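Local coordinates for flagellar basal body protein (Helicobacter pylori, PDB 5NPY) that probably forms part of the flagellar hook, the extracellular joint that couples the rotary motor to the filament, at residues Lys206-Gln209 / Asp210-Asn214; Glu218-Lys221 / Glu222-Leu225; Leu225-Ile229 / Asn230-Asn234; Pro239-Ala242 / Ile243-Lys247. One frame throughout, in Å; residues are numbered along the deposited sequence.

Contact 1: Lys206-Gln209 / Asp210-Asn214; sequences KGVQ and DFFLN
Val208 O takes two backbone N-H groups, those of Phe211 and Phe212, and through them the chain leaving strand 204-207 is wound into the short helix 209-212. The bond from Phe212 N to Val208 O is 2.9 Å long, with 168° at the hydrogen, and Phe211 N shares the same oxygen. Before this pair Asp210 N reaches Gly207 O at 3.1 Å, and after it Leu213 N reaches Gln209 O at 3.3 Å, where helical geometry ends. The tight strand-to-helix turn is thus held by a run of overlapping short-range bonds.

Outward of this backbone, the Lys206 and Asp210 side chains meet through methylene rather than charge: Lys206 CD lies 3.5 Å from Asp210 OD1. The rest of the lysine turns off, leaving Lys206 NZ 5.4 Å from that oxygen, too far for a salt bridge. Gln209 CB packs on Leu213 CD1 at 3.6 Å, one turn further on, and Leu308 of strand 308-313 touches both side chains. The apolar side of the turn is made by Val208, whose chi1 of 84° puts CG2 roughly opposite its backbone N and so places that methyl over the Phe212 ring. This CH-pi contact puts Val208 CG2 3.6 Å from the centroid of the Phe212 ring, 20° off its normal and nearest to CE2.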
loop_
_atom_site.group_PDB
_atom_site.type_symbol
_atom_site.label_atom_id
_atom_site.label_comp_id
_atom_site.label_asym_id
_atom_site.label_seq_id
_atom_site.Cartn_x
_atom_site.Cartn_y
_atom_site.Cartn_z
ATOM N N LYS A 206 23.359 -4.965 -2.304
ATOM C CA LYS A 206 23.538 -6.382 -2.539
ATOM C C LYS A 206 24.656 -6.563 -3.560
ATOM O O LYS A 206 24.917 -5.685 -4.398
ATOM C CB LYS A 206 22.250 -7.057 -3.064
ATOM C CG LYS A 206 21.172 -7.337 -2.040
ATOM C CD LYS A 206 21.282 -8.721 -1.426
ATOM C CE LYS A 206 20.149 -8.956 -0.421
ATOM N NZ LYS A 206 20.582 -9.238 0.984
ATOM N N GLY A 207 25.322 -7.711 -3.476
ATOM C CA GLY A 207 26.213 -8.093 -4.540
ATOM C C GLY A 207 25.470 -7.968 -5.852
ATOM O O GLY A 207 24.279 -8.295 -5.949
ATOM N N VAL A 208 26.164 -7.463 -6.868
ATOM C CA VAL A 208 25.506 -7.205 -8.128
ATOM C C VAL A 208 25.088 -8.506 -8.817
ATOM O O VAL A 208 24.216 -8.478 -9.692
ATOM C CB VAL A 208 26.439 -6.316 -8.974
ATOM C CG1 VAL A 208 27.489 -7.157 -9.719
ATOM C CG2 VAL A 208 25.622 -5.419 -9.886
ATOM N N GLN A 209 25.651 -9.655 -8.409
ATOM C CA GLN A 209 25.228 -10.945 -8.959
ATOM C C GLN A 209 23.745 -11.191 -8.750
ATOM O O GLN A 209 23.146 -11.962 -9.509
ATOM C CB GLN A 209 26.027 -12.105 -8.340
ATOM C CG GLN A 209 25.751 -12.337 -6.845
ATOM C CD GLN A 209 26.766 -11.652 -5.936
ATOM O OE1 GLN A 209 27.370 -10.630 -6.286
ATOM N NE2 GLN A 209 26.969 -12.227 -4.771
ATOM N N ASP A 210 23.146 -10.535 -7.746
ATOM C CA ASP A 210 21.709 -10.641 -7.494
ATOM C C ASP A 210 20.875 -10.136 -8.664
ATOM O O ASP A 210 19.726 -10.569 -8.831
ATOM C CB ASP A 210 21.336 -9.850 -6.242
ATOM C CG ASP A 210 21.535 -10.640 -4.963
ATOM O OD1 ASP A 210 20.566 -10.696 -4.164
ATOM O OD2 ASP A 210 22.644 -11.187 -4.749
ATOM N N PHE A 211 21.415 -9.200 -9.452
ATOM C CA PHE A 211 20.727 -8.581 -10.579
ATOM C C PHE A 211 21.322 -8.959 -11.928
ATOM O O PHE A 211 20.570 -9.141 -12.886
ATOM C CB PHE A 211 20.759 -7.059 -10.434
ATOM C CG PHE A 211 19.921 -6.328 -11.452
ATOM C CD1 PHE A 211 18.576 -6.625 -11.613
ATOM C CD2 PHE A 211 20.471 -5.324 -12.227
ATOM C CE1 PHE A 211 17.800 -5.940 -12.540
ATOM C CE2 PHE A 211 19.702 -4.644 -13.153
ATOM C CZ PHE A 211 18.362 -4.942 -13.303
ATOM N N PHE A 212 22.661 -9.096 -12.012
ATOM C CA PHE A 212 23.361 -9.356 -13.268
ATOM C C PHE A 212 23.337 -10.829 -13.689
ATOM O O PHE A 212 23.583 -11.115 -14.863
ATOM C CB PHE A 212 24.833 -8.894 -13.187
ATOM C CG PHE A 212 25.026 -7.390 -13.293
ATOM C CD1 PHE A 212 23.970 -6.552 -13.606
ATOM C CD2 PHE A 212 26.272 -6.818 -13.064
ATOM C CE1 PHE A 212 24.153 -5.158 -13.688
ATOM C CE2 PHE A 212 26.464 -5.439 -13.151
ATOM C CZ PHE A 212 25.397 -4.607 -13.462
ATOM N N LEU A 213 23.080 -11.761 -12.772
ATOM C CA LEU A 213 22.961 -13.179 -13.090
ATOM C C LEU A 213 21.498 -13.602 -13.195
ATOM O O LEU A 213 20.617 -13.030 -12.544
ATOM C CB LEU A 213 23.660 -14.038 -12.031
ATOM C CG LEU A 213 25.162 -13.714 -11.956
ATOM C CD1 LEU A 213 25.935 -14.577 -10.928
ATOM C CD2 LEU A 213 25.825 -13.790 -13.335
ATOM N N ASN A 214 21.242 -14.625 -14.013
ATOM C CA ASN A 214 19.903 -15.190 -14.080
ATOM C C ASN A 214 19.793 -16.395 -13.138
ATOM O O ASN A 214 20.743 -16.766 -12.451
ATOM C CB ASN A 214 19.547 -15.559 -15.520
ATOM C CG ASN A 214 20.407 -16.692 -16.073
ATOM O OD1 ASN A 214 21.122 -17.389 -15.340
ATOM N ND2 ASN A 214 20.348 -16.870 -17.380
#

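Contact 2: Glu218-Lys221 / Glu222-Leu225; sequences EIIK and ERFL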
loop_
_atom_site.group_PDB
_atom_site.type_symbol
_atom_site.label_atom_id
_atom_site.label_comp_id
_atom_site.label_asym_id
_atom_site.label_seq_id
_atom_site.Cartn_x
_atom_site.Cartn_y
_atom_site.Cartn_z
ATOM N N GLU A 218 23.895 -17.327 -14.950
ATOM C CA GLU A 218 24.567 -16.832 -16.146
ATOM C C GLU A 218 24.372 -15.327 -16.269
ATOM O O GLU A 218 23.405 -14.759 -15.749
ATOM C CB GLU A 218 24.066 -17.545 -17.411
ATOM C CG GLU A 218 24.061 -19.085 -17.347
ATOM C CD GLU A 218 25.456 -19.723 -17.206
ATOM O OE1 GLU A 218 26.465 -18.988 -17.098
ATOM O OE2 GLU A 218 25.541 -20.978 -17.209
ATOM N N ILE A 219 25.305 -14.679 -16.972
ATOM C CA ILE A 219 25.350 -13.219 -17.023
ATOM C C ILE A 219 24.275 -12.685 -17.964
ATOM O O ILE A 219 24.157 -13.128 -19.115
ATOM C CB ILE A 219 26.740 -12.735 -17.449
ATOM C CG1 ILE A 219 27.719 -12.922 -16.290
ATOM C CG2 ILE A 219 26.677 -11.264 -17.886
ATOM C CD1 ILE A 219 29.156 -12.789 -16.670
ATOM N N ILE A 220 23.494 -11.717 -17.480
ATOM C CA ILE A 220 22.492 -11.044 -18.309
ATOM C C ILE A 220 23.198 -9.848 -18.950
ATOM O O ILE A 220 23.259 -8.753 -18.390
ATOM C CB ILE A 220 21.258 -10.649 -17.507
ATOM C CG1 ILE A 220 20.724 -11.850 -16.722
ATOM C CG2 ILE A 220 20.169 -10.158 -18.438
ATOM C CD1 ILE A 220 19.623 -11.509 -15.726
ATOM N N LYS A 221 23.721 -10.069 -20.160
ATOM C CA LYS A 221 24.638 -9.134 -20.806
ATOM C C LYS A 221 24.114 -7.698 -20.785
ATOM O O LYS A 221 24.843 -6.756 -20.438
ATOM C CB LYS A 221 24.891 -9.614 -22.238
ATOM C CG LYS A 221 25.832 -8.760 -23.087
ATOM C CD LYS A 221 25.946 -9.357 -24.500
ATOM C CE LYS A 221 26.679 -8.440 -25.474
ATOM N NZ LYS A 221 28.124 -8.286 -25.133
ATOM N N GLU A 222 22.833 -7.526 -21.108
ATOM C CA GLU A 222 22.250 -6.201 -21.296
ATOM C C GLU A 222 22.016 -5.461 -19.979
ATOM O O GLU A 222 21.970 -4.229 -19.969
ATOM C CB GLU A 222 20.939 -6.318 -22.080
ATOM C CG GLU A 222 20.026 -7.443 -21.641
ATOM C CD GLU A 222 20.408 -8.818 -22.211
ATOM O OE1 GLU A 222 19.537 -9.478 -22.822
ATOM O OE2 GLU A 222 21.555 -9.280 -22.043
ATOM N N ARG A 223 21.821 -6.174 -18.869
ATOM C CA ARG A 223 21.781 -5.475 -17.592
ATOM C C ARG A 223 23.145 -4.897 -17.259
ATOM O O ARG A 223 23.248 -3.749 -16.806
ATOM C CB ARG A 223 21.293 -6.388 -16.458
ATOM C CG ARG A 223 19.842 -6.853 -16.589
ATOM C CD ARG A 223 19.433 -7.743 -15.463
ATOM N NE ARG A 223 17.965 -7.905 -15.469
ATOM C CZ ARG A 223 17.285 -8.661 -14.623
ATOM N NH1 ARG A 223 17.925 -9.304 -13.654
ATOM N NH2 ARG A 223 15.981 -8.777 -14.766
ATOM N N PHE A 224 24.200 -5.678 -17.491
ATOM C CA PHE A 224 25.555 -5.175 -17.302
ATOM C C PHE A 224 25.823 -3.949 -18.184
ATOM O O PHE A 224 26.353 -2.936 -17.706
ATOM C CB PHE A 224 26.541 -6.321 -17.560
ATOM C CG PHE A 224 27.950 -5.884 -17.848
ATOM C CD1 PHE A 224 28.770 -5.415 -16.831
ATOM C CD2 PHE A 224 28.468 -5.979 -19.130
ATOM C CE1 PHE A 224 30.077 -5.028 -17.081
ATOM C CE2 PHE A 224 29.779 -5.594 -19.399
ATOM C CZ PHE A 224 30.591 -5.117 -18.374
ATOM N N LEU A 225 25.395 -3.984 -19.450
ATOM C CA LEU A 225 25.748 -2.879 -20.339
ATOM C C LEU A 225 25.046 -1.589 -19.941
ATOM O O LEU A 225 25.652 -0.507 -20.021
ATOM C CB LEU A 225 25.440 -3.224 -21.797
ATOM C CG LEU A 225 26.380 -4.283 -22.378
ATOM C CD1 LEU A 225 26.082 -4.535 -23.849
ATOM C CD2 LEU A 225 27.849 -3.899 -22.150
HETATM O O HOH W 1 22.336 -11.708 -22.161
#
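Ile220 lies alongside Arg223, both side chains pointing the same way, and its CD1 methyl rests over one face of the guanidinium group, 3.5 Å from Arg223 NH1. Lower down, Ile220 CG2 meets Arg223 CG at 3.8 Å, so the isoleucine follows the arginine from its aliphatic stem to its charged end. Arg223 is extended from CG to NE (chi2 180°), which carries the guanidinium out along the isoleucine. There NH1 donates to Phe211 O, and Trp418 adds a cation-pi contact; together these join helix 221-226 to the preceding short helix and to strand 411-423.

Ile220 occupies the N-cap position of helix 221-226. Its carbonyl oxygen receives weak bonds from Arg223 N and Phe224 N, and the first firmer helical bond runs from Leu225 N to Lys221 O at 3.0 Å. The same Lys221 O lies at the edge of the Phe224 ring, in its plane.

Glu222 folds back toward the start of the helix: chi1 of 44° and a bend at chi2 bring OE2 close to the first turn. A water bridges the two, accepting from Lys221 N at 2.9 Å and donating to Glu222 OE2 at 2.6 Å. Negative charge beside the amino end of a helix would be expected to suit the helix dipole, and the carboxylate also brushes Ile220, with Glu222 CD 4.0 Å from Ile220 CG2.

Contact 3: Leu225-Ile229 / Asn230-Asn234; sequences LNQDI and NALAN. With 144 (tris-hydroxymethyl-methyl-ammonium), chain B.
The Gln227 amide meets Ala231 O and the Asp228 carboxylate meets Asn230 N, but the two flat groups use their planes differently. Ala231 O lies in the plane of the Gln227 amide, 2.9 Å from NE2, and Ala231 CB packs against the same nitrogen. The Asp228 carboxylate is met from above its plane, 46° out of it, by Asn230 N at 2.9 Å from OD2; the Asp228 and Asn230 side chains lie side by side, their flat ends 41° apart, and Asn230 ND2 bonds to Ser382 OG.

The backbone here makes a type I beta turn from Asp228 to Ala231, closed by Ala231 N to Asp228 O at 2.8 Å. Asp228 OD2 bonding to the N-H two residues on makes an Asx turn over its first half. With CG anti to the backbone N (chi1 -178°), the carboxylate swings forward over the turn. On the apolar side, Leu232 CB sits 3.4 Å from Ile229 O, and the Ile229 and Leu232 side chains cross at about a right angle, with Ile229 CG1 and Leu232 CD1 4.1 Å apart. Just before the turn in the chain, Asn226 CB approaches the bound tris-hydroxymethyl-methyl-ammonium, lying 3.2 Å from its O2; Thr380 and Glu399 hydrogen-bond to this ligand.

Both polar groups are buried and shared. Gln227 NE2 also donates to Met379 O, while Asp228 OD2 bonds to Tyr266 OH and OD1 forms a salt bridge with Lys277. The paired lysine would probably keep the carboxylate ionised and so a strong acceptor for the turn amide.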
loop_
_atom_site.group_PDB
_atom_site.type_symbol
_atom_site.label_atom_id
_atom_site.label_comp_id
_atom_site.label_asym_id
_atom_site.label_seq_id
_atom_site.Cartn_x
_atom_site.Cartn_y
_atom_site.Cartn_z
ATOM N N LEU A 225 25.395 -3.984 -19.450
ATOM C CA LEU A 225 25.748 -2.879 -20.339
ATOM C C LEU A 225 25.046 -1.589 -19.941
ATOM O O LEU A 225 25.652 -0.507 -20.021
ATOM C CB LEU A 225 25.440 -3.224 -21.797
ATOM C CG LEU A 225 26.380 -4.283 -22.378
ATOM C CD1 LEU A 225 26.082 -4.535 -23.849
ATOM C CD2 LEU A 225 27.849 -3.899 -22.150
ATOM N N ASN A 226 23.783 -1.686 -19.489
ATOM C CA ASN A 226 22.918 -0.537 -19.242
ATOM C C ASN A 226 22.932 -0.048 -17.789
ATOM O O ASN A 226 22.130 0.825 -17.444
ATOM C CB ASN A 226 21.472 -0.854 -19.655
ATOM C CG ASN A 226 21.340 -1.152 -21.151
ATOM O OD1 ASN A 226 22.247 -0.860 -21.940
ATOM N ND2 ASN A 226 20.201 -1.733 -21.545
ATOM N N GLN A 227 23.798 -0.590 -16.939
ATOM C CA GLN A 227 23.859 -0.161 -15.550
ATOM C C GLN A 227 24.673 1.125 -15.448
ATOM O O GLN A 227 25.816 1.191 -15.894
ATOM C CB GLN A 227 24.441 -1.262 -14.667
ATOM C CG GLN A 227 24.563 -0.913 -13.200
ATOM C CD GLN A 227 23.244 -0.954 -12.512
ATOM O OE1 GLN A 227 22.238 -1.468 -13.058
ATOM N NE2 GLN A 227 23.202 -0.377 -11.307
ATOM N N ASP A 228 24.049 2.162 -14.920
ATOM C CA ASP A 228 24.739 3.402 -14.591
ATOM C C ASP A 228 25.857 3.105 -13.572
ATOM O O ASP A 228 25.609 2.551 -12.494
ATOM C CB ASP A 228 23.701 4.398 -14.040
ATOM C CG ASP A 228 24.286 5.786 -13.704
ATOM O OD1 ASP A 228 23.479 6.714 -13.487
ATOM O OD2 ASP A 228 25.521 5.957 -13.628
ATOM N N ILE A 229 27.095 3.435 -13.934
ATOM C CA ILE A 229 28.234 3.157 -13.057
ATOM C C ILE A 229 28.137 3.924 -11.728
ATOM O O ILE A 229 28.705 3.488 -10.721
ATOM C CB ILE A 229 29.548 3.463 -13.808
ATOM C CG1 ILE A 229 30.744 2.860 -13.083
ATOM C CG2 ILE A 229 29.747 4.975 -14.009
ATOM C CD1 ILE A 229 32.032 3.007 -13.844
ATOM N N ASN A 230 27.423 5.067 -11.695
ATOM C CA ASN A 230 27.138 5.778 -10.444
ATOM C C ASN A 230 26.070 5.087 -9.600
ATOM O O ASN A 230 25.919 5.439 -8.421
ATOM C CB ASN A 230 26.685 7.218 -10.723
ATOM C CG ASN A 230 26.737 8.107 -9.474
ATOM O OD1 ASN A 230 27.814 8.268 -8.862
ATOM N ND2 ASN A 230 25.620 8.709 -9.115
ATOM N N ALA A 231 25.316 4.145 -10.177
ATOM C CA ALA A 231 24.345 3.333 -9.430
ATOM C C ALA A 231 24.995 2.059 -8.906
ATOM O O ALA A 231 24.457 0.952 -9.029
ATOM C CB ALA A 231 23.127 3.008 -10.298
ATOM N N LEU A 232 26.176 2.225 -8.308
ATOM C CA LEU A 232 26.988 1.105 -7.853
ATOM C C LEU A 232 27.726 1.473 -6.570
ATOM O O LEU A 232 27.783 2.639 -6.166
ATOM C CB LEU A 232 27.995 0.687 -8.924
ATOM C CG LEU A 232 27.424 0.048 -10.194
ATOM C CD1 LEU A 232 28.522 -0.021 -11.209
ATOM C CD2 LEU A 232 26.864 -1.342 -9.898
ATOM N N ALA A 233 28.325 0.457 -5.948
ATOM C CA ALA A 233 29.209 0.646 -4.806
ATOM C C ALA A 233 30.244 -0.468 -4.834
ATOM O O ALA A 233 30.004 -1.536 -5.405
ATOM C CB ALA A 233 28.430 0.651 -3.473
ATOM N N ASN A 234 31.399 -0.222 -4.194
ATOM C CA ASN A 234 32.446 -1.234 -4.147
ATOM C C ASN A 234 32.228 -2.198 -2.976
ATOM O O ASN A 234 31.225 -2.146 -2.266
ATOM C CB ASN A 234 33.843 -0.606 -4.091
ATOM C CG ASN A 234 34.087 0.248 -2.845
ATOM O OD1 ASN A 234 33.503 0.040 -1.779
ATOM N ND2 ASN A 234 34.983 1.220 -2.988
HETATM C C1 144 B . 16.655 1.651 -18.971
HETATM N N 144 B . 17.179 1.135 -17.706
HETATM C C2 144 B . 18.507 0.561 -17.920
HETATM O O2 144 B . 18.485 -0.734 -18.467
HETATM C C3 144 B . 16.292 0.104 -17.179
HETATM O O3 144 B . 16.519 -0.086 -15.800
HETATM C C4 144 B . 17.315 2.167 -16.664
HETATM O O4 144 B . 17.016 3.506 -16.988
#

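Contact 4: Pro239-Ala242 / Ile243-Lys247; sequences PIDA and ITNRK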
loop_
_atom_site.group_PDB
_atom_site.type_symbol
_atom_site.label_atom_id
_atom_site.label_comp_id
_atom_site.label_asym_id
_atom_site.label_seq_id
_atom_site.Cartn_x
_atom_site.Cartn_y
_atom_site.Cartn_z
ATOM N N PRO A 239 29.737 4.128 -2.160
ATOM C CA PRO A 239 29.231 4.506 -3.484
ATOM C C PRO A 239 30.388 4.874 -4.402
ATOM O O PRO A 239 31.407 5.426 -3.962
ATOM C CB PRO A 239 28.339 5.717 -3.188
ATOM C CG PRO A 239 28.757 6.191 -1.850
ATOM C CD PRO A 239 29.194 4.982 -1.094
ATOM N N ILE A 240 30.246 4.528 -5.683
ATOM C CA ILE A 240 31.274 4.907 -6.646
ATOM C C ILE A 240 31.343 6.426 -6.786
ATOM O O ILE A 240 32.422 6.993 -7.019
ATOM C CB ILE A 240 31.017 4.218 -7.998
ATOM C CG1 ILE A 240 31.042 2.696 -7.813
ATOM C CG2 ILE A 240 32.028 4.678 -9.031
ATOM C CD1 ILE A 240 32.373 2.169 -7.329
ATOM N N ASP A 241 30.196 7.100 -6.654
ATOM C CA ASP A 241 30.124 8.559 -6.568
ATOM C C ASP A 241 30.728 9.223 -7.809
ATOM O O ASP A 241 31.431 10.236 -7.718
ATOM C CB ASP A 241 30.789 9.065 -5.274
ATOM C CG ASP A 241 30.484 10.538 -4.983
ATOM O OD1 ASP A 241 31.184 11.093 -4.119
ATOM O OD2 ASP A 241 29.573 11.147 -5.615
ATOM N N ALA A 242 30.427 8.650 -8.982
ATOM C CA ALA A 242 30.824 9.249 -10.254
ATOM C C ALA A 242 30.434 10.713 -10.343
ATOM O O ALA A 242 31.100 11.490 -11.033
ATOM C CB ALA A 242 30.184 8.493 -11.417
ATOM N N ILE A 243 29.355 11.104 -9.662
ATOM C CA ILE A 243 28.828 12.456 -9.813
ATOM C C ILE A 243 29.860 13.489 -9.390
ATOM O O ILE A 243 30.059 14.503 -10.067
ATOM C CB ILE A 243 27.519 12.613 -9.024
ATOM C CG1 ILE A 243 26.433 11.764 -9.661
ATOM C CG2 ILE A 243 27.093 14.081 -8.989
ATOM C CD1 ILE A 243 26.026 12.282 -10.998
ATOM N N THR A 244 30.546 13.255 -8.281
ATOM C CA THR A 244 31.491 14.269 -7.856
ATOM C C THR A 244 32.932 13.970 -8.263
ATOM O O THR A 244 33.767 14.873 -8.186
ATOM C CB THR A 244 31.373 14.504 -6.343
ATOM O OG1 THR A 244 31.172 13.268 -5.665
ATOM C CG2 THR A 244 30.174 15.383 -6.060
ATOM N N ASN A 245 33.240 12.758 -8.761
ATOM C CA ASN A 245 34.561 12.445 -9.342
ATOM C C ASN A 245 34.371 11.881 -10.754
ATOM O O ASN A 245 34.447 10.666 -10.952
ATOM C CB ASN A 245 35.334 11.462 -8.461
ATOM C CG ASN A 245 35.429 11.918 -7.023
ATOM O OD1 ASN A 245 36.047 12.939 -6.720
ATOM N ND2 ASN A 245 34.829 11.152 -6.125
ATOM N N ARG A 246 34.183 12.781 -11.731
ATOM C CA ARG A 246 33.800 12.425 -13.094
ATOM C C ARG A 246 34.969 11.990 -13.980
ATOM O O ARG A 246 34.732 11.315 -14.989
ATOM C CB ARG A 246 33.081 13.615 -13.755
ATOM C CG ARG A 246 31.901 14.186 -12.912
ATOM C CD ARG A 246 31.161 15.301 -13.618
ATOM N NE ARG A 246 29.929 15.653 -12.908
ATOM C CZ ARG A 246 28.763 15.106 -13.204
ATOM N NH1 ARG A 246 28.715 14.179 -14.175
ATOM N NH2 ARG A 246 27.685 15.466 -12.516
ATOM N N LYS A 247 36.211 12.356 -13.650
ATOM C CA LYS A 247 37.327 12.207 -14.576
ATOM C C LYS A 247 37.992 10.845 -14.428
ATOM O O LYS A 247 38.303 10.408 -13.315
ATOM C CB LYS A 247 38.363 13.308 -14.360
ATOM C CG LYS A 247 37.883 14.716 -14.673
ATOM C CD LYS A 247 37.589 14.894 -16.156
ATOM C CE LYS A 247 37.296 16.353 -16.498
ATOM N NZ LYS A 247 35.997 16.521 -17.229
#
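With chi1 near -168°, Asp241 carries its carboxyl carbon on the side opposite its own backbone N, and Thr244, at chi1 39°, holds OG1 between its backbone N and carbonyl carbon. As modelled, these settings bring the two polar ends together across a compact turn in the loop before strand 247-252, with the hydroxyl donating from Thr244 OG1 to Asp241 OD2 at 2.7 Å, but OG1 sits too close to Asp241 CG, so the detail of this bond is doubtful.

The backbone closure is more secure. Asp241 O accepts from two amides, Asn245 N at 3.3 Å and Thr244 N at 3.2 Å. The bond from Asn245 N spans four residues and makes an alpha-turn. One carbonyl therefore gathers the N-H groups three and four residues ahead, as in a single helical turn, although no regular helix develops. Asp241 itself enters the turn with left-handed backbone angles (phi 59°).

The buried face is made by Ala242, whose side chain touches Asn230 and Tyr266, while Ile243 also packs on Tyr266. Arg246 then leads into the strand: its NH1 donates to Tyr266 O and its NH2 makes a salt bridge with Asp384, tying the turn to strand 260-266 and to the loop beyond strand 370-381. As the arginine stem leaves the turn, Arg246 CG passes 3.4 Å from Ala242 O, and Arg246 CA makes a CA-H...O contact with the same Ala242 O at 3.5 Å.

Overall arrangement
Along the chain the four contacts follow one another, none nested or crossed, contacts 2 and 3 overlapping at Leu225. Contact 1 turns strand 204-207 into helix 209-212; after a short loop contact 2 starts helix 221-226, the centres of contacts 1 and 2 lying about 10 Å apart, and the two turns join through the probable backbone bond between Phe212 O and Ile220 N. Contact 3 closes the Asp228-Ala231 turn, coming back against contact 1 where Gln227 CB meets Phe212 CZ. Contact 4 closes a turn in the loop before strand 247-252 and is joined to contact 3 by Leu232 O and Ile240 N. Together they link the sheet holding strand 346-364 to the one holding strand 260-266.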